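Cytochrome c, 1 heme-binding site (Geobacter sulfurreducens, PDB 4RLR) carries one heme and probably transfers electrons, being a low-potential monoheme cytochrome essential for accepting electrons from an electrode. Local coordinates at residues A[2-6]-A[125-129]; A[66-70]-A[102-106]. All blocks are in the same frame, centred on the assembly; numbering follows the deposited sequence.

Contact 1 of 2, residues A[2-6]-A[125-129]; sequences EVTYR and ITVTY
The first turn of the N-terminal helix 5-16 is met here by the C-terminus of the chain, Arg6 holding the carboxylate of Tyr129. Tyr129 O accepts from Arg6 N at 3.0 Å, and also from Arg6 NE at 3.1 Å, a donor that stands above the carbonyl plane. The second carboxylate oxygen, Tyr129 OXT, forms a salt bridge with Arg6 NH2 at 2.8 Å. NE and NH2 thus grip the carboxylate side-on, one nitrogen to each oxygen, while a water donates to OXT as well. With its bend at chi3 (-71°), the arginine lays its guanidinium over one face of the Tyr129 ring, offset toward the rim, the planes 11° apart and NE 3.4 Å from CE2; Arg6 CD makes a CH-pi contact over the same ring. Tyr5 CD2 touches Tyr129 CE1 at 3.9 Å. One residue before Arg6 and Tyr129, Tyr5 N gives a hydrogen bond of 2.9 Å to Thr128 O, which also receives Trp105 NE1. The methyls of Thr4 and Thr128 meet, CG2 to CG2, at 3.9 Å, while Thr4 OG1 caps Lys7 N. Arg6 N is satisfied by the carboxylate, whose negative charge the helix end and the guanidinium together probably stabilise: an N-capped helix N-terminus binding a chain-terminal carboxylate.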
loop_
_atom_site.group_PDB
_atom_site.type_symbol
_atom_site.label_atom_id
_atom_site.label_comp_id
_atom_site.label_asym_id
_atom_site.label_seq_id
_atom_site.Cartn_x
_atom_site.Cartn_y
_atom_site.Cartn_z
ATOM N N GLU A 2 -2.868 18.539 6.614
ATOM C CA GLU A 2 -2.552 17.098 6.754
ATOM C C GLU A 2 -3.170 16.224 5.680
ATOM O O GLU A 2 -4.288 16.445 5.242
ATOM C CB GLU A 2 -3.002 16.530 8.109
ATOM N N VAL A 3 -2.417 15.198 5.324
ATOM C CA VAL A 3 -2.733 14.316 4.224
ATOM C C VAL A 3 -3.553 13.160 4.763
ATOM O O VAL A 3 -3.148 12.500 5.749
ATOM C CB VAL A 3 -1.453 13.778 3.618
ATOM C CG1 VAL A 3 -1.757 12.724 2.519
ATOM C CG2 VAL A 3 -0.657 14.915 3.057
ATOM N N THR A 4 -4.696 12.926 4.121
ATOM C CA THR A 4 -5.665 11.957 4.609
ATOM C C THR A 4 -6.125 10.976 3.525
ATOM O O THR A 4 -5.922 11.183 2.334
ATOM C CB THR A 4 -6.920 12.646 5.183
ATOM O OG1 THR A 4 -7.708 13.176 4.117
ATOM C CG2 THR A 4 -6.531 13.761 6.183
ATOM N N TYR A 5 -6.767 9.911 3.967
ATOM C CA TYR A 5 -7.242 8.882 3.063
ATOM C C TYR A 5 -8.301 9.458 2.141
ATOM O O TYR A 5 -8.222 9.286 0.939
ATOM C CB TYR A 5 -7.804 7.709 3.866
ATOM C CG TYR A 5 -8.431 6.669 3.006
ATOM C CD1 TYR A 5 -7.641 5.745 2.343
ATOM C CD2 TYR A 5 -9.798 6.606 2.848
ATOM C CE1 TYR A 5 -8.200 4.789 1.538
ATOM C CE2 TYR A 5 -10.369 5.645 2.049
ATOM C CZ TYR A 5 -9.561 4.757 1.383
ATOM O OH TYR A 5 -10.093 3.794 0.598
ATOM N N ARG A 6 -9.276 10.173 2.704
ATOM C CA ARG A 6 -10.382 10.689 1.911
ATOM C C ARG A 6 -9.937 11.758 0.907
ATOM O O ARG A 6 -10.417 11.786 -0.209
ATOM C CB ARG A 6 -11.473 11.279 2.807
ATOM C CG ARG A 6 -12.313 10.246 3.513
ATOM C CD ARG A 6 -13.190 10.866 4.544
ATOM N NE ARG A 6 -12.370 11.320 5.649
ATOM C CZ ARG A 6 -12.816 12.026 6.673
ATOM N NH1 ARG A 6 -14.108 12.373 6.737
ATOM N NH2 ARG A 6 -11.969 12.363 7.639
ATOM N N ILE A 125 2.845 5.401 12.981
ATOM C CA ILE A 125 2.085 5.141 11.761
ATOM C C ILE A 125 0.691 5.741 11.932
ATOM O O ILE A 125 -0.116 5.212 12.672
ATOM C CB ILE A 125 2.063 3.622 11.482
ATOM C CG1 ILE A 125 3.456 3.176 11.011
ATOM C CG2 ILE A 125 1.037 3.277 10.447
ATOM C CD1 ILE A 125 3.658 1.666 10.929
ATOM N N THR A 126 0.409 6.853 11.256
ATOM C CA THR A 126 -0.780 7.646 11.575
ATOM C C THR A 126 -2.007 7.355 10.717
ATOM O O THR A 126 -3.128 7.173 11.244
ATOM C CB THR A 126 -0.455 9.143 11.468
ATOM O OG1 THR A 126 0.267 9.384 10.260
ATOM C CG2 THR A 126 0.411 9.573 12.626
ATOM N N VAL A 127 -1.807 7.424 9.405
ATOM C CA VAL A 127 -2.694 6.810 8.464
ATOM C C VAL A 127 -4.097 7.446 8.651
ATOM O O VAL A 127 -5.102 6.785 8.774
ATOM C CB VAL A 127 -2.500 5.231 8.658
ATOM C CG1 VAL A 127 -3.579 4.550 9.478
ATOM C CG2 VAL A 127 -2.208 4.561 7.382
ATOM N N THR A 128 -4.126 8.778 8.706
ATOM C CA THR A 128 -5.358 9.496 9.003
ATOM C C THR A 128 -6.474 9.287 7.980
ATOM O O THR A 128 -6.245 9.368 6.766
ATOM C CB THR A 128 -5.080 11.004 9.131
ATOM O OG1 THR A 128 -4.044 11.195 10.101
ATOM C CG2 THR A 128 -6.330 11.764 9.548
ATOM N N TYR A 129 -7.677 9.011 8.473
ATOM C CA TYR A 129 -8.811 8.768 7.585
ATOM C C TYR A 129 -9.308 10.051 6.924
ATOM O O TYR A 129 -9.550 10.125 5.713
ATOM C CB TYR A 129 -9.962 8.170 8.367
ATOM C CG TYR A 129 -11.216 7.978 7.542
ATOM C CD1 TYR A 129 -11.234 7.088 6.476
ATOM C CD2 TYR A 129 -12.376 8.676 7.831
ATOM C CE1 TYR A 129 -12.397 6.896 5.716
ATOM C CE2 TYR A 129 -13.544 8.483 7.086
ATOM C CZ TYR A 129 -13.544 7.597 6.037
ATOM O OH TYR A 129 -14.661 7.392 5.293
ATOM O OXT TYR A 129 -9.509 11.046 7.617
HETATM O O HOH W 1 -10.223 13.704 6.176
#

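Contact 2 of 2, residues A[66-70]-A[102-106]; sequences LMRRL and FKAWV. With HEM (protoporphyrin IX containing Fe), chain B.
Leu70 CG lies anti to its carbonyl carbon (chi1 -69°), which carries CD1 over the middle of the Phe102 ring, while Leu66 CG, anti to the backbone N, sends CD2 across to helix 92-106. Leu70 CD1 stands 3.6 Å from Phe102 CD2 in a CH-pi contact almost straight above the face, 14° off the ring normal. Leu66 CD2 reaches Trp105 CZ3 at 3.8 Å, arriving at the edge of the indole in its plane, and also brushes Phe102 and Val106. Further along, Met67 folds at chi2 and chi3 and rests CE on Val106 CG1, 3.8 Å away. The two short helical segments run antiparallel (169° between their directions), their axes 11.4 Å apart, a spacing filled by these apolar side chains. Helix 92-106 probably corresponds to the C-terminal helix of the cytochrome c fold, although helix 119-123 follows it here; Phe102 also packs on Ile9 and Ile12 of the N-terminal helix 5-16, while helix 65-70 faces the heme. The other branches of the two leucines turn to the cofactor: Leu66 CD1 and Leu70 CD2 each lie 3.8 Å from the heme methyl CMB. Arg69 sits on the heme side, its guanidinium edge facing a propionate, with NH1 3.0 Å and NH2 3.1 Å from heme O1D, and a weak bond from NH1 to O2D. CAA, the first carbon of the other propionate arm, lies over one guanidinium face, toward its rim. A leucine in place of Arg69 would probably leave the propionate bearing O1D without its cationic mate and freer to turn. Asn83 ND2 is a further donor to the heme.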
loop_
_atom_site.group_PDB
_atom_site.type_symbol
_atom_site.label_atom_id
_atom_site.label_comp_id
_atom_site.label_asym_id
_atom_site.label_seq_id
_atom_site.Cartn_x
_atom_site.Cartn_y
_atom_site.Cartn_z
ATOM N N LEU A 66 2.832 -2.006 2.549
ATOM C CA LEU A 66 2.572 -0.908 1.635
ATOM C C LEU A 66 3.839 -0.095 1.442
ATOM O O LEU A 66 4.135 0.376 0.325
ATOM C CB LEU A 66 1.469 -0.026 2.200
ATOM C CG LEU A 66 1.057 1.182 1.385
ATOM C CD1 LEU A 66 0.487 0.734 0.064
ATOM C CD2 LEU A 66 0.057 1.997 2.163
ATOM N N MET A 67 4.584 0.068 2.536
ATOM C CA MET A 67 5.850 0.800 2.496
ATOM C C MET A 67 6.882 0.046 1.648
ATOM O O MET A 67 7.520 0.641 0.766
ATOM C CB MET A 67 6.360 1.110 3.913
ATOM C CG MET A 67 5.424 2.013 4.739
ATOM S SD MET A 67 3.940 1.131 5.388
ATOM C CE MET A 67 4.245 1.154 7.158
ATOM N N ARG A 68 6.999 -1.265 1.853
ATOM C CA ARG A 68 7.897 -2.090 1.046
ATOM C C ARG A 68 7.548 -2.078 -0.450
ATOM O O ARG A 68 8.438 -2.007 -1.292
ATOM C CB ARG A 68 7.912 -3.525 1.539
ATOM C CG ARG A 68 8.562 -3.705 2.921
ATOM C CD ARG A 68 8.861 -5.150 3.161
ATOM N NE ARG A 68 7.653 -5.909 3.423
ATOM C CZ ARG A 68 6.970 -5.864 4.561
ATOM N NH1 ARG A 68 7.377 -5.073 5.560
ATOM N NH2 ARG A 68 5.876 -6.601 4.699
ATOM N N ARG A 69 6.265 -2.163 -0.787
ATOM C CA ARG A 69 5.909 -2.366 -2.175
ATOM C C ARG A 69 5.955 -1.042 -2.930
ATOM O O ARG A 69 6.267 -1.028 -4.134
ATOM C CB ARG A 69 4.553 -3.038 -2.315
ATOM C CG ARG A 69 4.459 -4.460 -1.732
ATOM C CD ARG A 69 5.707 -5.314 -1.996
ATOM N NE ARG A 69 5.511 -6.718 -1.615
ATOM C CZ ARG A 69 4.839 -7.606 -2.342
ATOM N NH1 ARG A 69 4.263 -7.255 -3.494
ATOM N NH2 ARG A 69 4.716 -8.852 -1.918
ATOM N N LEU A 70 5.659 0.068 -2.240
ATOM C CA LEU A 70 5.746 1.376 -2.886
ATOM C C LEU A 70 7.158 2.036 -2.855
ATOM O O LEU A 70 7.372 3.106 -3.476
ATOM C CB LEU A 70 4.696 2.337 -2.337
ATOM C CG LEU A 70 3.231 2.039 -2.688
ATOM C CD1 LEU A 70 2.385 3.215 -2.275
ATOM C CD2 LEU A 70 3.040 1.700 -4.176
ATOM N N PHE A 102 1.862 9.232 -0.320
ATOM C CA PHE A 102 1.753 8.049 0.530
ATOM C C PHE A 102 2.660 8.131 1.767
ATOM O O PHE A 102 2.273 7.674 2.836
ATOM C CB PHE A 102 2.056 6.756 -0.238
ATOM C CG PHE A 102 0.894 6.210 -1.020
ATOM C CD1 PHE A 102 0.660 6.639 -2.323
ATOM C CD2 PHE A 102 0.068 5.248 -0.483
ATOM C CE1 PHE A 102 -0.387 6.126 -3.057
ATOM C CE2 PHE A 102 -0.983 4.719 -1.199
ATOM C CZ PHE A 102 -1.218 5.162 -2.495
ATOM N N LYS A 103 3.857 8.701 1.642
ATOM C CA LYS A 103 4.751 8.789 2.821
ATOM C C LYS A 103 4.177 9.743 3.881
ATOM O O LYS A 103 4.297 9.516 5.099
ATOM C CB LYS A 103 6.162 9.215 2.431
ATOM C CG LYS A 103 6.876 8.263 1.458
ATOM C CD LYS A 103 8.385 8.401 1.536
ATOM C CE LYS A 103 9.115 7.284 0.792
ATOM N NZ LYS A 103 10.572 7.580 0.662
ATOM N N ALA A 104 3.540 10.810 3.420
ATOM C CA ALA A 104 2.893 11.753 4.335
ATOM C C ALA A 104 1.724 11.105 5.038
ATOM O O ALA A 104 1.476 11.343 6.214
ATOM C CB ALA A 104 2.421 12.967 3.592
ATOM N N TRP A 105 0.986 10.283 4.318
ATOM C CA TRP A 105 -0.189 9.669 4.897
ATOM C C TRP A 105 0.224 8.636 5.939
ATOM O O TRP A 105 -0.338 8.558 7.026
ATOM C CB TRP A 105 -1.015 9.006 3.795
ATOM C CG TRP A 105 -2.209 8.272 4.318
ATOM C CD1 TRP A 105 -3.229 8.795 5.041
ATOM C CD2 TRP A 105 -2.501 6.881 4.155
ATOM N NE1 TRP A 105 -4.143 7.811 5.356
ATOM C CE2 TRP A 105 -3.724 6.628 4.811
ATOM C CE3 TRP A 105 -1.854 5.822 3.509
ATOM C CZ2 TRP A 105 -4.311 5.364 4.842
ATOM C CZ3 TRP A 105 -2.442 4.570 3.536
ATOM C CH2 TRP A 105 -3.654 4.352 4.199
ATOM N N VAL A 106 1.223 7.848 5.607
ATOM C CA VAL A 106 1.586 6.729 6.448
ATOM C C VAL A 106 2.198 7.218 7.755
ATOM O O VAL A 106 1.977 6.613 8.792
ATOM C CB VAL A 106 2.527 5.771 5.723
ATOM C CG1 VAL A 106 3.100 4.737 6.683
ATOM C CG2 VAL A 106 1.765 5.057 4.567
HETATM C CHA HEM B . 0.400 -6.968 -4.295
HETATM C CHB HEM B . -0.141 -2.268 -3.314
HETATM C CHC HEM B . -1.186 -1.629 -7.976
HETATM C CHD HEM B . -1.242 -6.338 -8.821
HETATM C C1A HEM B . 0.424 -5.736 -3.672
HETATM C C2A HEM B . 0.883 -5.524 -2.327
HETATM C C3A HEM B . 0.738 -4.229 -2.044
HETATM C C4A HEM B . 0.186 -3.584 -3.204
HETATM C CMA HEM B . 1.065 -3.518 -0.724
HETATM C CAA HEM B . 1.440 -6.635 -1.423
HETATM C CBA HEM B . 0.378 -7.327 -0.570
HETATM C CGA HEM B . 1.107 -8.273 0.371
HETATM O O1A HEM B . 1.634 -7.849 1.421
HETATM O O2A HEM B . 1.173 -9.469 0.060
HETATM C C1B HEM B . -0.487 -1.690 -4.511
HETATM C C2B HEM B . -0.667 -0.289 -4.711
HETATM C C3B HEM B . -0.948 -0.098 -5.999
HETATM C C4B HEM B . -0.940 -1.390 -6.641
HETATM C CMB HEM B . -0.567 0.699 -3.552
HETATM C CAB HEM B . -1.203 1.221 -6.734
HETATM C CBB HEM B . -0.308 2.222 -6.530
HETATM C C1C HEM B . -1.329 -2.844 -8.580
HETATM C C2C HEM B . -1.711 -3.012 -9.961
HETATM C C3C HEM B . -1.751 -4.331 -10.210
HETATM C C4C HEM B . -1.347 -5.000 -8.990
HETATM C CMC HEM B . -2.072 -1.831 -10.892
HETATM C CAC HEM B . -2.073 -5.093 -11.529
HETATM C CBC HEM B . -1.738 -4.582 -12.734
HETATM C C1D HEM B . -0.847 -6.939 -7.660
HETATM C C2D HEM B . -0.796 -8.366 -7.493
HETATM C C3D HEM B . -0.286 -8.576 -6.073
HETATM C C4D HEM B . -0.080 -7.246 -5.544
HETATM C CMD HEM B . -1.205 -9.424 -8.549
HETATM C CAD HEM B . -0.042 -9.910 -5.358
HETATM C CBD HEM B . 1.248 -10.554 -5.850
HETATM C CGD HEM B . 2.401 -9.756 -5.299
HETATM O O1D HEM B . 2.642 -9.716 -4.070
HETATM O O2D HEM B . 3.097 -9.137 -6.116
HETATM N NA HEM B . 0.028 -4.529 -4.198
HETATM N NB HEM B . -0.639 -2.337 -5.707
HETATM N NC HEM B . -1.085 -4.083 -8.023
HETATM N ND HEM B . -0.419 -6.308 -6.502
HETATM FE FE HEM B . -0.578 -4.237 -6.087
#

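Overall arrangement
Contacts 1 and 2 lie 11 Å apart between centres, contact 1 at the surface and contact 2 buried nearer the centre of the molecule. Along the sequence both segments of contact 2 fall between the two segments of contact 1: helix 5-16 comes first among the helices, helix 65-70 and helix 92-106 follow, and the 125-129 tail returns to the beginning. Helix 92-106 joins them directly, since Thr126 N probably bonds to Val106 O (2.9 Å) and the Trp105 side chain lies between the two, touching Tyr5 and Ile9 of helix 5-16. The chain ends are thereby fastened to the same helix that packs against the heme-facing helix 65-70, linking the surface closure to the heme pocket.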